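Local coordinates for annexin A8 (Homo sapiens, PDB 1W3W), which binds calcium and phospholipid membranes and acts as an anticoagulant, indirectly inhibiting the thromboplastin-specific complex of the blood coagulation cascade, at residues 141-146 against 161-166. Residues are numbered along the deposited sequence; the frame is centred on the assembly and turned at random.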
ATOM      1  N   SER A 141      20.094   3.202   5.992  1.00 33.58           N
ATOM      2  CA  SER A 141      19.641   4.307   6.840  1.00 32.98           C
ATOM      3  C   SER A 141      18.304   3.956   7.476  1.00 31.88           C
ATOM      4  O   SER A 141      17.587   3.067   7.013  1.00 31.72           O
ATOM      5  CB  SER A 141      19.505   5.608   6.050  1.00 33.26           C
ATOM      6  OG  SER A 141      18.775   5.408   4.852  1.00 34.87           O
ATOM      7  N   SER A 142      17.977   4.662   8.544  1.00 30.05           N
ATOM      8  CA  SER A 142      16.735   4.424   9.251  1.00 28.91           C
ATOM      9  C   SER A 142      15.593   5.090   8.475  1.00 27.24           C
ATOM     10  O   SER A 142      15.742   6.209   7.987  1.00 26.52           O
ATOM     11  CB  SER A 142      16.836   4.956  10.679  1.00 28.98           C
ATOM     12  OG  SER A 142      15.681   5.674  11.043  1.00 30.07           O
ATOM     13  N   LEU A 143      14.458   4.400   8.371  1.00 25.72           N
ATOM     14  CA  LEU A 143      13.300   4.932   7.652  1.00 25.07           C
ATOM     15  C   LEU A 143      12.807   6.203   8.335  1.00 24.78           C
ATOM     16  O   LEU A 143      12.525   7.201   7.690  1.00 23.86           O
ATOM     17  CB  LEU A 143      12.174   3.886   7.573  1.00 24.86           C
ATOM     18  CG  LEU A 143      10.856   4.338   6.933  1.00 24.15           C
ATOM     19  CD1 LEU A 143      11.098   4.898   5.547  1.00 23.80           C
ATOM     20  CD2 LEU A 143       9.834   3.205   6.893  1.00 24.13           C
ATOM     21  N   GLU A 144      12.737   6.165   9.658  1.00 25.21           N
ATOM     22  CA  GLU A 144      12.280   7.305  10.436  1.00 26.01           C
ATOM     23  C   GLU A 144      13.180   8.545  10.230  1.00 25.63           C
ATOM     24  O   GLU A 144      12.690   9.665  10.116  1.00 24.44           O
ATOM     25  CB  GLU A 144      12.189   6.891  11.910  1.00 26.73           C
ATOM     26  CG  GLU A 144      12.556   7.958  12.920  1.00 30.58           C
ATOM     27  CD  GLU A 144      11.980   7.659  14.284  1.00 34.07           C
ATOM     28  OE1 GLU A 144      11.633   8.626  14.985  1.00 38.68           O
ATOM     29  OE2 GLU A 144      11.854   6.466  14.641  1.00 36.38           O
ATOM     30  N   GLU A 145      14.492   8.333  10.156  1.00 26.20           N
ATOM     31  CA  GLU A 145      15.443   9.432   9.934  1.00 26.91           C
ATOM     32  C   GLU A 145      15.338  10.030   8.539  1.00 25.94           C
ATOM     33  O   GLU A 145      15.467  11.236   8.380  1.00 25.68           O
ATOM     34  CB  GLU A 145      16.880   8.958  10.165  1.00 27.93           C
ATOM     35  CG  GLU A 145      17.297   9.031  11.625  1.00 31.86           C
ATOM     36  CD  GLU A 145      18.745   8.640  11.846  1.00 36.27           C
ATOM     37  OE1 GLU A 145      19.590   8.906  10.957  1.00 40.35           O
ATOM     38  OE2 GLU A 145      19.034   8.065  12.916  1.00 39.66           O
ATOM     39  N   ASP A 146      15.106   9.190   7.533  1.00 25.70           N
ATOM     40  CA  ASP A 146      14.928   9.659   6.158  1.00 25.68           C
ATOM     41  C   ASP A 146      13.651  10.469   6.022  1.00 26.23           C
ATOM     42  O   ASP A 146      13.653  11.511   5.371  1.00 25.90           O
ATOM     43  CB  ASP A 146      14.930   8.500   5.163  1.00 25.60           C
ATOM     44  CG  ASP A 146      16.327   7.983   4.865  1.00 26.17           C
ATOM     45  OD1 ASP A 146      17.312   8.597   5.329  1.00 26.30           O
ATOM     46  OD2 ASP A 146      16.549   6.971   4.178  1.00 25.03           O
ATOM     47  N   CYS A 161       4.936   9.821  13.763  1.00 24.85           N
ATOM     48  CA  CYS A 161       4.079   9.230  14.787  1.00 26.37           C
ATOM     49  C   CYS A 161       3.545   7.858  14.373  1.00 26.45           C
ATOM     50  O   CYS A 161       3.494   6.952  15.194  1.00 26.15           O
ATOM     51  CB  CYS A 161       2.922  10.165  15.116  1.00 26.92           C
ATOM     52  SG  CYS A 161       1.913   9.589  16.504  1.00 31.72           S
ATOM     53  N   LEU A 162       3.176   7.693  13.105  1.00 26.89           N
ATOM     54  CA  LEU A 162       2.669   6.401  12.622  1.00 27.83           C
ATOM     55  C   LEU A 162       3.719   5.292  12.736  1.00 29.60           C
ATOM     56  O   LEU A 162       3.373   4.122  12.912  1.00 29.68           O
ATOM     57  CB  LEU A 162       2.148   6.517  11.183  1.00 27.08           C
ATOM     58  CG  LEU A 162       0.840   7.305  11.039  1.00 25.93           C
ATOM     59  CD1 LEU A 162       0.508   7.562   9.581  1.00 24.54           C
ATOM     60  CD2 LEU A 162      -0.305   6.605  11.714  1.00 26.43           C
ATOM     61  N   LEU A 163       4.996   5.664  12.640  1.00 31.74           N
ATOM     62  CA  LEU A 163       6.109   4.728  12.795  1.00 33.66           C
ATOM     63  C   LEU A 163       6.486   4.482  14.246  1.00 35.71           C
ATOM     64  O   LEU A 163       7.004   3.417  14.580  1.00 36.27           O
ATOM     65  CB  LEU A 163       7.367   5.277  12.124  1.00 33.62           C
ATOM     66  CG  LEU A 163       7.447   5.391  10.614  1.00 34.00           C
ATOM     67  CD1 LEU A 163       8.750   6.111  10.254  1.00 34.04           C
ATOM     68  CD2 LEU A 163       7.368   4.007   9.963  1.00 33.86           C
ATOM     69  N   GLN A 164       6.276   5.494  15.083  1.00 38.03           N
ATOM     70  CA  GLN A 164       6.812   5.538  16.446  0.90 39.79           C
ATOM     71  C   GLN A 164       5.827   4.825  17.333  0.70 41.13           C
ATOM     72  O   GLN A 164       5.038   5.460  18.041  0.70 41.42           O
ATOM     73  CB  GLN A 164       7.004   6.993  16.913  0.80 39.60           C
ATOM     74  CG  GLN A 164       8.267   7.661  16.365  0.70 40.64           C
ATOM     75  CD  GLN A 164       9.450   7.540  17.306  0.70 41.75           C
ATOM     76  OE1 GLN A 164       9.564   6.554  18.033  0.70 43.00           O
ATOM     77  NE2 GLN A 164      10.329   8.541  17.300  0.70 42.16           N
ATOM     78  N   GLY A 165       5.878   3.498  17.289  0.60 42.56           N
ATOM     79  CA  GLY A 165       4.792   2.692  17.789  0.60 43.82           C
ATOM     80  C   GLY A 165       3.553   3.038  16.991  0.60 44.98           C
ATOM     81  O   GLY A 165       3.402   2.584  15.854  0.60 45.56           O
ATOM     82  N   SER A 166       2.704   3.900  17.553  0.60 46.18           N
ATOM     83  CA  SER A 166       1.357   4.113  17.039  0.60 47.01           C
ATOM     84  C   SER A 166       0.705   2.742  17.007  0.50 47.89           C
ATOM     85  O   SER A 166       0.366   2.202  15.951  0.50 48.00           O
ATOM     86  CB  SER A 166       1.363   4.778  15.661  0.50 46.95           C
ATOM     87  OG  SER A 166       0.194   4.453  14.936  0.50 46.94           O
TER
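Within the second annexin repeat, an all-helical bundle, the end of helix 153-163 comes up against the start of helix 143-150, the helix before it, and Leu163 reaches that first turn at Leu143 and Glu144. The pair illustrates how neighbouring helices of a repeat can be joined by a few apolar atoms beside a polar pair. Leu163 divides its two methyls between the residues of the first turn. CD1 lies against the backbone of the opposing helix, 3.7 Å from Glu144 CA, and also touches the CB of that residue, while CD2 meets Leu143 CD2 at 4.0 Å. The two leucine side chains cross at about a right angle and meet only through their CD2 methyls. Leu143 has CG anti to its backbone nitrogen (chi1 176°), which turns the branch toward Leu163, and chi2 (55°) sets where its methyls point. Both leucines also rest on Met132 of helix 125-139, and Leu143 further touches Leu102 and Met106 of helix 96-107, which ties the contact into the interior of the repeat. At the exposed side, Gln164 has just left the helix and sits at the centre of an inverse gamma turn; its chain bends at chi2 and brings the amide to the extended Glu144. Glu144 OE1 comes within 2.7 Å of Gln164 NE2, yet the angle is too poor for a hydrogen bond, and the carboxylate and amide planes stand 80° apart. Here an alanine in place of Glu144 would keep the CB that Leu163 touches, but would probably leave the amide of Gln164 without its carboxylate neighbour and freer to turn. On the other helix, Ser142 is the N-cap, its OG accepting from Glu145 N at 3.0 Å.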